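Local coordinates for esterase (uncultured bacterium FLS12, PDB 4RGY), which hydrolyses esters, is active at low temperature and under alkaline conditions, and belongs to the alpha/beta-hydrolase clan, at residues T45-H50 with E118-A123; I99-P104 with M137-R142; G131-G136 with A144-L149; P206-C211 with L234-E239. All blocks are in the same frame, centred on the assembly; numbering follows the deposited sequence.

Contact 1 of 4, residues T45-H50 with E118-A123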
loop_
_atom_site.group_PDB
_atom_site.type_symbol
_atom_site.label_atom_id
_atom_site.label_comp_id
_atom_site.label_asym_id
_atom_site.label_seq_id
_atom_site.Cartn_x
_atom_site.Cartn_y
_atom_site.Cartn_z
ATOM N N THR A 45 2.482 -23.088 3.727
ATOM C CA THR A 45 2.781 -21.707 4.074
ATOM C C THR A 45 4.108 -21.568 4.792
ATOM O O THR A 45 4.393 -22.284 5.757
ATOM C CB THR A 45 1.662 -21.103 4.945
ATOM O OG1 THR A 45 0.439 -21.121 4.196
ATOM C CG2 THR A 45 1.975 -19.650 5.326
ATOM N N LEU A 46 4.920 -20.636 4.302
ATOM C CA LEU A 46 6.135 -20.239 5.002
ATOM C C LEU A 46 5.896 -18.925 5.738
ATOM O O LEU A 46 5.546 -17.915 5.125
ATOM C CB LEU A 46 7.291 -20.083 4.010
ATOM C CG LEU A 46 8.572 -19.420 4.516
ATOM C CD1 LEU A 46 9.266 -20.316 5.533
ATOM C CD2 LEU A 46 9.516 -19.093 3.358
ATOM N N PHE A 47 6.081 -18.954 7.050
ATOM C CA PHE A 47 6.070 -17.737 7.852
ATOM C C PHE A 47 7.495 -17.219 7.860
ATOM O O PHE A 47 8.408 -17.917 8.304
ATOM C CB PHE A 47 5.551 -18.028 9.263
ATOM C CG PHE A 47 4.097 -18.409 9.278
ATOM C CD1 PHE A 47 3.694 -19.714 9.008
ATOM C CD2 PHE A 47 3.123 -17.446 9.515
ATOM C CE1 PHE A 47 2.335 -20.051 8.992
ATOM C CE2 PHE A 47 1.775 -17.772 9.506
ATOM C CZ PHE A 47 1.377 -19.074 9.241
ATOM N N LEU A 48 7.683 -16.006 7.347
ATOM C CA LEU A 48 9.013 -15.478 7.047
ATOM C C LEU A 48 9.226 -14.220 7.872
ATOM O O LEU A 48 8.578 -13.188 7.653
ATOM C CB LEU A 48 9.133 -15.205 5.545
ATOM C CG LEU A 48 10.493 -14.763 4.996
ATOM C CD1 LEU A 48 11.608 -15.757 5.329
ATOM C CD2 LEU A 48 10.401 -14.566 3.489
ATOM N N LEU A 49 10.113 -14.343 8.858
ATOM C CA LEU A 49 10.239 -13.369 9.938
ATOM C C LEU A 49 11.361 -12.355 9.727
ATOM O O LEU A 49 12.454 -12.696 9.259
ATOM C CB LEU A 49 10.439 -14.101 11.252
ATOM C CG LEU A 49 9.428 -15.225 11.498
ATOM C CD1 LEU A 49 9.688 -15.867 12.855
ATOM C CD2 LEU A 49 7.998 -14.720 11.377
ATOM N N HIS A 50 11.082 -11.105 10.085
ATOM C CA HIS A 50 12.048 -10.016 9.889
ATOM C C HIS A 50 13.088 -9.912 10.995
ATOM O O HIS A 50 12.988 -10.560 12.034
ATOM C CB HIS A 50 11.337 -8.667 9.698
ATOM C CG HIS A 50 10.605 -8.162 10.910
ATOM N ND1 HIS A 50 11.248 -7.752 12.065
ATOM C CD2 HIS A 50 9.281 -7.984 11.138
ATOM C CE1 HIS A 50 10.348 -7.340 12.944
ATOM N NE2 HIS A 50 9.146 -7.477 12.407
ATOM N N GLU A 118 2.703 -30.699 8.371
ATOM C CA GLU A 118 3.546 -31.051 7.230
ATOM C C GLU A 118 3.610 -29.943 6.175
ATOM O O GLU A 118 4.540 -29.900 5.372
ATOM C CB GLU A 118 3.120 -32.387 6.600
ATOM C CG GLU A 118 1.824 -32.364 5.813
ATOM C CD GLU A 118 1.645 -33.621 4.963
ATOM O OE1 GLU A 118 2.553 -34.484 4.972
ATOM O OE2 GLU A 118 0.605 -33.737 4.277
ATOM N N ASP A 119 2.645 -29.027 6.221
ATOM C CA ASP A 119 2.576 -27.938 5.253
ATOM C C ASP A 119 2.890 -26.575 5.867
ATOM O O ASP A 119 2.523 -25.541 5.306
ATOM C CB ASP A 119 1.185 -27.893 4.614
ATOM C CG ASP A 119 0.868 -29.141 3.812
ATOM O OD1 ASP A 119 1.773 -29.672 3.142
ATOM O OD2 ASP A 119 -0.299 -29.588 3.854
ATOM N N THR A 120 3.568 -26.573 7.012
ATOM C CA THR A 120 3.831 -25.327 7.739
ATOM C C THR A 120 5.320 -25.168 8.039
ATOM O O THR A 120 5.932 -26.055 8.637
ATOM C CB THR A 120 3.028 -25.264 9.050
ATOM O OG1 THR A 120 1.629 -25.411 8.764
ATOM C CG2 THR A 120 3.259 -23.945 9.764
ATOM N N PHE A 121 5.898 -24.036 7.632
ATOM C CA PHE A 121 7.333 -23.812 7.794
ATOM C C PHE A 121 7.585 -22.414 8.341
ATOM O O PHE A 121 6.753 -21.520 8.184
ATOM C CB PHE A 121 8.075 -23.976 6.462
ATOM C CG PHE A 121 7.482 -25.016 5.557
ATOM C CD1 PHE A 121 7.745 -26.360 5.759
ATOM C CD2 PHE A 121 6.661 -24.650 4.500
ATOM C CE1 PHE A 121 7.195 -27.323 4.927
ATOM C CE2 PHE A 121 6.109 -25.605 3.668
ATOM C CZ PHE A 121 6.378 -26.944 3.877
ATOM N N VAL A 122 8.725 -22.224 8.999
ATOM C CA VAL A 122 9.092 -20.895 9.483
ATOM C C VAL A 122 10.579 -20.642 9.261
ATOM O O VAL A 122 11.400 -21.560 9.388
ATOM C CB VAL A 122 8.687 -20.690 10.966
ATOM C CG1 VAL A 122 9.434 -21.658 11.892
ATOM C CG2 VAL A 122 8.914 -19.248 11.398
ATOM N N ALA A 123 10.924 -19.409 8.902
ATOM C CA ALA A 123 12.314 -19.005 8.683
ATOM C C ALA A 123 12.461 -17.529 9.010
ATOM O O ALA A 123 11.489 -16.768 8.916
ATOM C CB ALA A 123 12.750 -19.279 7.255
#
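Leu46 holds CG anti to the backbone N (chi1 169°), which swings its CD1 over the neighbouring strand to 4.0 Å from Ala123 CB; Leu48, with a similar first torsion, brings its own CD1 to 4.2 Å from the same methyl. On the opposite face of the sheet Phe47 keeps CG beside its backbone N (chi1 -67°). The edge of its ring therefore meets Phe121 O near the ring plane, CD1 to O 3.6 Å, while CE1 reaches the Thr120 methyl obliquely. Further along that face Leu49 CD1 packs 3.8 Å from Val122 CG2. Five backbone hydrogen bonds, the first to Asp119 just ahead of strand 120-125, join the two strands in parallel register. Phe47 uses both its N and its O, the former in a nearly straight bond to Phe121 O (2.9 Å, 171°), and Leu49 N closes the ladder on Ala123 O at 2.8 Å. Leu46 and Leu48 bond instead to strand 75-79, Thr120 to Ala144 and Val122 to strand 145-149. The main-chain N-H and C=O groups named here thus pair with one another, and mostly hydrocarbon faces the covering helices, as expected in the buried middle of an alpha/beta-hydrolase sheet.

Contact 2 of 4, residues I99-P104 with M137-R142; sequences ISEELP and MRHPER
Glu101 and Arg142 form the cross-link of a small salt-bridge network that also takes in Glu141, joining helix 95-110 to the turn that follows helix 127-138. Among the charged contacts, a single oxygen does the work: Glu101 OE2 receives Arg142 NH1 at 3.1 Å on its syn side, close to the guanidinium plane, and a weak second bond from Arg142 NH2. The carboxylate and guanidinium planes stand 88° apart, so the approach is edge-on for the arginine but not the flat two-oxygen pairing. An extended arginine chain from CG to NE carries the group across. Behind it, Arg142 NE lies in a long ionic contact with Glu141 OE2, an oxygen well out of the guanidinium plane at which no N-H points.

Among the flat groups, the His139 ring and the guanidinium lie face against face, with Arg142 NH2 3.4 Å above the centre of the ring. His139 is steadied at its edge, where ND1 donates to Glu141 OE2 (3.1 Å, 160°), a His-carboxylate hydrogen bond. Were Arg142 an alanine, the Glu101 carboxylate would probably lose its cationic mate and one face of the His139 ring its cover.

Apolar contact is slight, confined to Ser100 CB beside the His139 ring. Solvent completes the join. Ser100 OG, which also bonds Trp96 O, accepts a hydrogen bond from a bridging water at 2.7 Å; the same water donates to Glu101 OE2 at 2.8 Å and sits 3.0 Å from His139 NE2.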
loop_
_atom_site.group_PDB
_atom_site.type_symbol
_atom_site.label_atom_id
_atom_site.label_comp_id
_atom_site.label_asym_id
_atom_site.label_seq_id
_atom_site.Cartn_x
_atom_site.Cartn_y
_atom_site.Cartn_z
ATOM N N ILE A 99 2.773 -13.981 17.650
ATOM C CA ILE A 99 3.396 -14.696 16.544
ATOM C C ILE A 99 3.069 -16.196 16.548
ATOM O O ILE A 99 2.958 -16.816 15.486
ATOM C CB ILE A 99 4.929 -14.448 16.466
ATOM C CG1 ILE A 99 5.469 -14.794 15.077
ATOM C CG2 ILE A 99 5.685 -15.222 17.560
ATOM C CD1 ILE A 99 4.995 -13.870 13.972
ATOM N N SER A 100 2.893 -16.774 17.734
ATOM C CA SER A 100 2.730 -18.227 17.834
ATOM C C SER A 100 1.273 -18.684 17.802
ATOM O O SER A 100 0.998 -19.852 17.516
ATOM C CB SER A 100 3.404 -18.755 19.106
ATOM O OG SER A 100 2.732 -18.297 20.271
ATOM N N GLU A 101 0.344 -17.775 18.089
ATOM C CA GLU A 101 -1.069 -18.141 18.178
ATOM C C GLU A 101 -1.954 -17.308 17.250
ATOM O O GLU A 101 -2.568 -17.832 16.315
ATOM C CB GLU A 101 -1.568 -18.031 19.623
ATOM C CG GLU A 101 -0.773 -18.840 20.651
ATOM C CD GLU A 101 -1.014 -20.331 20.542
ATOM O OE1 GLU A 101 -2.013 -20.729 19.906
ATOM O OE2 GLU A 101 -0.204 -21.108 21.092
ATOM N N GLU A 102 -2.032 -16.006 17.511
ATOM C CA GLU A 102 -2.992 -15.168 16.803
ATOM C C GLU A 102 -2.669 -14.957 15.332
ATOM O O GLU A 102 -3.549 -15.029 14.470
ATOM C CB GLU A 102 -3.152 -13.815 17.483
ATOM C CG GLU A 102 -4.374 -13.069 16.969
ATOM C CD GLU A 102 -4.462 -11.651 17.466
ATOM O OE1 GLU A 102 -3.410 -11.026 17.692
ATOM O OE2 GLU A 102 -5.596 -11.153 17.617
ATOM N N LEU A 103 -1.410 -14.675 15.038
ATOM C CA LEU A 103 -1.035 -14.343 13.673
ATOM C C LEU A 103 -1.287 -15.479 12.686
ATOM O O LEU A 103 -1.895 -15.241 11.643
ATOM C CB LEU A 103 0.410 -13.870 13.622
ATOM C CG LEU A 103 0.933 -13.296 12.321
ATOM C CD1 LEU A 103 2.007 -12.503 12.813
ATOM C CD2 LEU A 103 1.480 -14.336 11.379
ATOM N N PRO A 104 -0.845 -16.715 12.999
ATOM C CA PRO A 104 -1.166 -17.801 12.069
ATOM C C PRO A 104 -2.674 -18.010 11.933
ATOM O O PRO A 104 -3.156 -18.275 10.829
ATOM C CB PRO A 104 -0.497 -19.022 12.704
ATOM C CG PRO A 104 0.568 -18.456 13.580
ATOM C CD PRO A 104 0.023 -17.176 14.102
ATOM N N MET A 137 11.104 -25.103 18.126
ATOM C CA MET A 137 11.472 -25.906 19.289
ATOM C C MET A 137 10.469 -25.827 20.446
ATOM O O MET A 137 10.439 -26.715 21.310
ATOM C CB MET A 137 12.899 -25.576 19.741
ATOM C CG MET A 137 13.945 -25.945 18.688
ATOM S SD MET A 137 15.620 -25.958 19.356
ATOM C CE MET A 137 15.951 -24.217 19.491
ATOM N N ARG A 138 9.653 -24.775 20.478
ATOM C CA ARG A 138 8.576 -24.682 21.462
ATOM C C ARG A 138 7.333 -25.386 20.943
ATOM O O ARG A 138 6.568 -25.971 21.718
ATOM C CB ARG A 138 8.255 -23.223 21.809
ATOM C CG ARG A 138 9.339 -22.509 22.607
ATOM C CD ARG A 138 9.245 -22.810 24.108
ATOM N NE ARG A 138 8.051 -22.191 24.680
ATOM C CZ ARG A 138 7.991 -20.931 25.106
ATOM N NH1 ARG A 138 9.074 -20.159 25.057
ATOM N NH2 ARG A 138 6.848 -20.446 25.584
ATOM N N HIS A 139 7.130 -25.329 19.629
ATOM C CA HIS A 139 5.967 -25.958 19.021
ATOM C C HIS A 139 6.341 -26.881 17.867
ATOM O O HIS A 139 5.907 -26.671 16.739
ATOM C CB HIS A 139 4.986 -24.885 18.554
ATOM C CG HIS A 139 4.368 -24.114 19.677
ATOM N ND1 HIS A 139 3.463 -24.674 20.556
ATOM C CD2 HIS A 139 4.537 -22.832 20.081
ATOM C CE1 HIS A 139 3.092 -23.767 21.441
ATOM N NE2 HIS A 139 3.729 -22.640 21.174
ATOM N N PRO A 140 7.128 -27.929 18.151
ATOM C CA PRO A 140 7.564 -28.828 17.081
ATOM C C PRO A 140 6.391 -29.557 16.434
ATOM O O PRO A 140 6.528 -30.063 15.322
ATOM C CB PRO A 140 8.477 -29.818 17.813
ATOM C CG PRO A 140 8.007 -29.800 19.211
ATOM C CD PRO A 140 7.589 -28.386 19.475
ATOM N N GLU A 141 5.252 -29.594 17.120
ATOM C CA GLU A 141 4.059 -30.232 16.580
ATOM C C GLU A 141 3.356 -29.369 15.523
ATOM O O GLU A 141 2.457 -29.851 14.832
ATOM C CB GLU A 141 3.084 -30.601 17.705
ATOM C CG GLU A 141 2.285 -29.434 18.297
ATOM C CD GLU A 141 3.067 -28.579 19.298
ATOM O OE1 GLU A 141 4.207 -28.949 19.665
ATOM O OE2 GLU A 141 2.525 -27.535 19.738
ATOM N N ARG A 142 3.765 -28.104 15.398
ATOM C CA ARG A 142 3.129 -27.172 14.452
ATOM C C ARG A 142 3.956 -26.849 13.203
ATOM O O ARG A 142 3.426 -26.302 12.230
ATOM C CB ARG A 142 2.786 -25.860 15.154
ATOM C CG ARG A 142 1.869 -26.015 16.342
ATOM C CD ARG A 142 1.549 -24.654 16.947
ATOM N NE ARG A 142 0.774 -24.788 18.174
ATOM C CZ ARG A 142 0.569 -23.801 19.041
ATOM N NH1 ARG A 142 -0.149 -24.018 20.135
ATOM N NH2 ARG A 142 1.091 -22.604 18.821
HETATM O O HOH W 1 2.226 -20.244 22.084
#

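Contact 3 of 4, residues G131-G136 with A144-L149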
loop_
_atom_site.group_PDB
_atom_site.type_symbol
_atom_site.label_atom_id
_atom_site.label_comp_id
_atom_site.label_asym_id
_atom_site.label_seq_id
_atom_site.Cartn_x
_atom_site.Cartn_y
_atom_site.Cartn_z
ATOM N N GLY A 131 13.517 -16.144 16.435
ATOM C CA GLY A 131 12.089 -16.391 16.496
ATOM C C GLY A 131 11.663 -17.680 15.810
ATOM O O GLY A 131 10.804 -18.393 16.326
ATOM N N ALA A 132 12.252 -17.975 14.652
ATOM C CA ALA A 132 11.926 -19.194 13.913
ATOM C C ALA A 132 12.308 -20.446 14.696
ATOM O O ALA A 132 11.520 -21.391 14.790
ATOM C CB ALA A 132 12.611 -19.193 12.555
ATOM N N LEU A 133 13.517 -20.464 15.248
ATOM C CA LEU A 133 13.950 -21.629 16.011
ATOM C C LEU A 133 13.192 -21.753 17.334
ATOM O O LEU A 133 12.922 -22.863 17.791
ATOM C CB LEU A 133 15.464 -21.623 16.236
ATOM C CG LEU A 133 16.315 -21.746 14.974
ATOM C CD1 LEU A 133 17.771 -21.840 15.347
ATOM C CD2 LEU A 133 15.894 -22.957 14.153
ATOM N N LYS A 134 12.827 -20.626 17.940
ATOM C CA LYS A 134 11.969 -20.657 19.117
ATOM C C LYS A 134 10.614 -21.298 18.801
ATOM O O LYS A 134 10.132 -22.161 19.537
ATOM C CB LYS A 134 11.799 -19.252 19.695
ATOM C CG LYS A 134 11.008 -19.212 20.991
ATOM C CD LYS A 134 10.812 -17.768 21.456
ATOM C CE LYS A 134 9.866 -17.665 22.640
ATOM N NZ LYS A 134 9.529 -16.234 22.966
ATOM N N LEU A 135 10.003 -20.880 17.695
ATOM C CA LEU A 135 8.754 -21.488 17.248
ATOM C C LEU A 135 8.915 -22.984 16.990
ATOM O O LEU A 135 8.101 -23.785 17.455
ATOM C CB LEU A 135 8.239 -20.787 15.990
ATOM C CG LEU A 135 7.561 -19.442 16.280
ATOM C CD1 LEU A 135 7.455 -18.646 14.988
ATOM C CD2 LEU A 135 6.176 -19.614 16.905
ATOM N N GLY A 136 9.969 -23.362 16.271
ATOM C CA GLY A 136 10.164 -24.753 15.915
ATOM C C GLY A 136 10.414 -25.637 17.125
ATOM O O GLY A 136 9.976 -26.792 17.153
ATOM N N ALA A 144 6.843 -28.195 10.279
ATOM C CA ALA A 144 7.604 -29.258 9.637
ATOM C C ALA A 144 9.075 -28.876 9.529
ATOM O O ALA A 144 9.938 -29.746 9.385
ATOM C CB ALA A 144 7.034 -29.538 8.264
ATOM N N ALA A 145 9.358 -27.575 9.578
ATOM C CA ALA A 145 10.718 -27.078 9.383
ATOM C C ALA A 145 10.854 -25.671 9.943
ATOM O O ALA A 145 9.898 -24.888 9.903
ATOM C CB ALA A 145 11.086 -27.091 7.913
ATOM N N ALA A 146 12.035 -25.371 10.476
ATOM C CA ALA A 146 12.367 -24.062 11.034
ATOM C C ALA A 146 13.800 -23.729 10.633
ATOM O O ALA A 146 14.700 -24.570 10.762
ATOM C CB ALA A 146 12.216 -24.057 12.560
ATOM N N ALA A 147 14.025 -22.506 10.161
ATOM C CA ALA A 147 15.319 -22.110 9.617
ATOM C C ALA A 147 15.764 -20.759 10.143
ATOM O O ALA A 147 14.976 -19.793 10.158
ATOM C CB ALA A 147 15.253 -22.066 8.100
ATOM N N SER A 148 17.022 -20.685 10.571
ATOM C CA SER A 148 17.610 -19.431 11.019
ATOM C C SER A 148 18.721 -18.955 10.096
ATOM O O SER A 148 19.647 -19.710 9.778
ATOM C CB SER A 148 18.156 -19.581 12.437
ATOM O OG SER A 148 18.942 -18.455 12.814
ATOM N N LEU A 149 18.631 -17.695 9.670
ATOM C CA LEU A 149 19.654 -17.076 8.828
ATOM C C LEU A 149 20.337 -15.974 9.619
ATOM O O LEU A 149 19.685 -15.005 10.016
ATOM C CB LEU A 149 19.040 -16.498 7.546
ATOM C CG LEU A 149 18.370 -17.475 6.577
ATOM C CD1 LEU A 149 16.953 -17.806 7.040
ATOM C CD2 LEU A 149 18.324 -16.884 5.175
#
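Leu133 packs on Ala146 and on the CB of Ser148, joining segment 131-136 of helix 127-138 to strand 145-149. With CG beside its backbone N (chi1 -65°), Leu133 spreads its two methyls along the strand: CD1 rests 3.7 Å from Ser148 CB, and CD2 reaches two residues back, to 4.2 Å from Ala146 CB and close to Ala146 O. Ser148 takes part through its CB. Leu153 touches both Leu133 and Ser148 from a nearby loop. Cut back to an alanine, Leu133 would probably open a gap over the strand, taking one packing partner from Ser148 CB and from the Ala146 methyl.

A second group of contacts sets methyls against backbone oxygens. Ala132 points its CB at the strand and comes within 3.4 Å of Ala147 O. In the reverse sense, Ala146 CB lies 3.5 Å from Ala132 O, an oxygen that already accepts the helical hydrogen bond from Gly136 N. No hydrogen bond spans the two segments; the contact is van der Waals packing.

The third kind is backbone packing at a glycine. Gly136 CA sits 4.0 Å from Ala146 CB, the place of closest CA register. A CB on this glycine would fall 2.7 Å from that methyl, a clash, so the bare residue permits the close approach of helix and strand, their axes 6.8 Å apart at nearest.

Running at 157° to each other, they are the helix and second strand of a beta-alpha-beta crossover begun by strand 120-125, whose strand-to-helix turn is probably the nucleophile elbow, as in other alpha/beta hydrolases.

Contact 4 of 4, residues P206-C211 with L234-E239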
loop_
_atom_site.group_PDB
_atom_site.type_symbol
_atom_site.label_atom_id
_atom_site.label_comp_id
_atom_site.label_asym_id
_atom_site.label_seq_id
_atom_site.Cartn_x
_atom_site.Cartn_y
_atom_site.Cartn_z
ATOM N N PRO A 206 11.123 -30.931 13.996
ATOM C CA PRO A 206 11.099 -30.313 12.669
ATOM C C PRO A 206 12.449 -30.475 11.984
ATOM O O PRO A 206 13.455 -30.713 12.670
ATOM C CB PRO A 206 10.860 -28.830 12.981
ATOM C CG PRO A 206 10.319 -28.793 14.380
ATOM C CD PRO A 206 10.986 -29.939 15.075
ATOM N N LYS A 207 12.473 -30.369 10.662
ATOM C CA LYS A 207 13.727 -30.192 9.946
ATOM C C LYS A 207 14.296 -28.852 10.414
ATOM O O LYS A 207 13.544 -27.882 10.558
ATOM C CB LYS A 207 13.460 -30.163 8.437
ATOM C CG LYS A 207 14.559 -30.794 7.598
ATOM C CD LYS A 207 14.251 -30.693 6.107
ATOM C CE LYS A 207 15.348 -31.373 5.300
ATOM N NZ LYS A 207 15.129 -31.220 3.842
ATOM N N LEU A 208 15.597 -28.796 10.686
ATOM C CA LEU A 208 16.203 -27.594 11.274
ATOM C C LEU A 208 17.377 -27.109 10.453
ATOM O O LEU A 208 18.219 -27.902 10.035
ATOM C CB LEU A 208 16.647 -27.874 12.718
ATOM C CG LEU A 208 15.494 -28.201 13.667
ATOM C CD1 LEU A 208 16.000 -28.865 14.940
ATOM C CD2 LEU A 208 14.667 -26.963 14.016
ATOM N N TYR A 209 17.433 -25.800 10.224
ATOM C CA TYR A 209 18.447 -25.194 9.376
ATOM C C TYR A 209 19.059 -24.012 10.098
ATOM O O TYR A 209 18.351 -23.212 10.723
ATOM C CB TYR A 209 17.825 -24.745 8.034
ATOM C CG TYR A 209 18.772 -24.034 7.088
ATOM C CD1 TYR A 209 19.086 -22.694 7.266
ATOM C CD2 TYR A 209 19.336 -24.699 5.998
ATOM C CE1 TYR A 209 19.954 -22.040 6.410
ATOM C CE2 TYR A 209 20.199 -24.045 5.126
ATOM C CZ TYR A 209 20.507 -22.718 5.342
ATOM O OH TYR A 209 21.372 -22.056 4.494
ATOM N N GLN A 210 20.367 -23.876 9.971
ATOM C CA GLN A 210 21.083 -22.732 10.509
ATOM C C GLN A 210 22.169 -22.303 9.547
ATOM O O GLN A 210 22.971 -23.132 9.117
ATOM C CB GLN A 210 21.734 -23.102 11.843
ATOM C CG GLN A 210 22.623 -22.009 12.417
ATOM C CD GLN A 210 23.482 -22.466 13.593
ATOM O OE1 GLN A 210 23.565 -23.657 13.909
ATOM N NE2 GLN A 210 24.124 -21.512 14.244
ATOM N N CYS A 211 22.225 -21.014 9.210
ATOM C CA CYS A 211 23.376 -20.503 8.472
ATOM C C CYS A 211 23.852 -19.171 9.029
ATOM O O CYS A 211 23.116 -18.482 9.734
ATOM C CB CYS A 211 23.083 -20.393 6.966
ATOM S SG CYS A 211 22.045 -18.963 6.479
ATOM N N LEU A 234 21.339 -33.301 17.800
ATOM C CA LEU A 234 20.174 -32.694 17.161
ATOM C C LEU A 234 20.501 -32.343 15.710
ATOM O O LEU A 234 21.383 -31.519 15.462
ATOM C CB LEU A 234 19.767 -31.449 17.964
ATOM C CG LEU A 234 18.479 -30.701 17.644
ATOM C CD1 LEU A 234 17.320 -31.660 17.675
ATOM C CD2 LEU A 234 18.280 -29.583 18.647
ATOM N N ASP A 235 19.789 -32.963 14.763
ATOM C CA ASP A 235 20.078 -32.872 13.323
ATOM C C ASP A 235 19.757 -31.510 12.695
ATOM O O ASP A 235 18.588 -31.176 12.471
ATOM C CB ASP A 235 19.336 -33.989 12.563
ATOM C CG ASP A 235 19.791 -34.138 11.098
ATOM O OD1 ASP A 235 20.723 -33.432 10.653
ATOM O OD2 ASP A 235 19.211 -34.989 10.387
ATOM N N PHE A 236 20.806 -30.744 12.408
ATOM C CA PHE A 236 20.705 -29.461 11.717
ATOM C C PHE A 236 21.457 -29.509 10.399
ATOM O O PHE A 236 22.537 -30.115 10.297
ATOM C CB PHE A 236 21.361 -28.346 12.540
ATOM C CG PHE A 236 20.430 -27.610 13.467
ATOM C CD1 PHE A 236 20.073 -28.161 14.690
ATOM C CD2 PHE A 236 19.973 -26.334 13.146
ATOM C CE1 PHE A 236 19.247 -27.479 15.558
ATOM C CE2 PHE A 236 19.136 -25.641 14.013
ATOM C CZ PHE A 236 18.780 -26.217 15.227
ATOM N N MET A 237 20.901 -28.863 9.385
ATOM C CA MET A 237 21.698 -28.483 8.239
ATOM C C MET A 237 22.359 -27.176 8.630
ATOM O O MET A 237 21.664 -26.194 8.920
ATOM C CB MET A 237 20.824 -28.298 6.994
ATOM C CG MET A 237 21.531 -27.610 5.843
ATOM S SD MET A 237 22.906 -28.564 5.179
ATOM C CE MET A 237 22.074 -30.087 4.745
ATOM N N TYR A 238 23.686 -27.171 8.693
ATOM C CA TYR A 238 24.445 -25.964 9.012
ATOM C C TYR A 238 25.250 -25.523 7.800
ATOM O O TYR A 238 25.947 -26.337 7.188
ATOM C CB TYR A 238 25.406 -26.179 10.200
ATOM C CG TYR A 238 26.266 -24.956 10.458
ATOM C CD1 TYR A 238 25.787 -23.904 11.232
ATOM C CD2 TYR A 238 27.537 -24.829 9.890
ATOM C CE1 TYR A 238 26.552 -22.772 11.453
ATOM C CE2 TYR A 238 28.310 -23.686 10.103
ATOM C CZ TYR A 238 27.806 -22.665 10.885
ATOM O OH TYR A 238 28.543 -21.520 11.125
ATOM N N GLU A 239 25.181 -24.238 7.462
ATOM C CA GLU A 239 25.948 -23.700 6.346
ATOM C C GLU A 239 26.593 -22.392 6.742
ATOM O O GLU A 239 25.999 -21.598 7.470
ATOM C CB GLU A 239 25.039 -23.468 5.132
ATOM C CG GLU A 239 24.316 -24.704 4.636
ATOM C CD GLU A 239 23.687 -24.521 3.261
ATOM O OE1 GLU A 239 23.144 -23.435 2.960
ATOM O OE2 GLU A 239 23.737 -25.486 2.476
HETATM O O HOH W 2 15.958 -32.085 13.038
HETATM O O HOH W 3 17.247 -31.253 10.049
#
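Tyr209 reaches along strand 236-241 to Glu239, passing Met237 on the way. From CB, 4.2 Å from Met237 O, the chain leads to CG, which stays near that same carbonyl oxygen. CD2 then meets the Met237 side chain at CG (3.6 Å). Next, CE2 comes 3.7 Å from Glu239 OE1, and at the tip OH donates to that oxygen at 2.7 Å. The hydroxyl arrives from above the carboxylate plane, while the oxygen lies at the edge of the ring, the two planes 67° apart. CG anti to the backbone N (chi1 177°) lays the ring along the sheet. Glu239 OE2 has a salt bridge to Arg256, so the carboxylate is gripped on both oxygens.

The other face carries two different pairings. Leu208 CB stands over the Phe236 ring, 3.5 Å from its centroid, in a CH-pi contact; CD1 of the same leucine leans on Phe236 CE1. Farther along, Gln210 brings its amide to the edge of the Tyr238 ring, nearly perpendicular to it, while NE2 bonds Asn222 O and Tyr238 OH bonds Glu240. Beneath these lies a parallel ladder, with Met237 N bonded to Leu208 O, and Gln210 using its N to Met237 O and its O to Glu239 N.

Strands 207-213 and 236-241, with helix 219-232 between them in the chain, form a beta-alpha-beta unit. Strand 236-241 is the outermost of the chain's sheet on this side; helix 219-232 covers the Phe236 and Gln210 face, helix 247-260 packs on Tyr209 and Glu239, and strand 145-149 flanks strand 207-213.

How the contacts relate
From the N terminus, contact 1 closes a long loop when strand 120-125 returns beside strand 45-49. Contact 2 opens within that loop, on helix 95-110, and closes beyond it, so the two cross. Contact 3 in turn starts on helix 127-138 before contact 2 has closed, and crosses it. Contact 4 follows in series and completes a later beta-alpha-beta unit. Strand 145-149 links the sheet contacts: Ala144 N and Ala147 N probably bond Thr120 O and Val122 O, while Ser148 N probably bonds Tyr209 O. Pro140 against Pro206 joins contacts 2 and 4. Together they run from mid-sheet to its last strand and include helices 95-110 and 127-138 on one face.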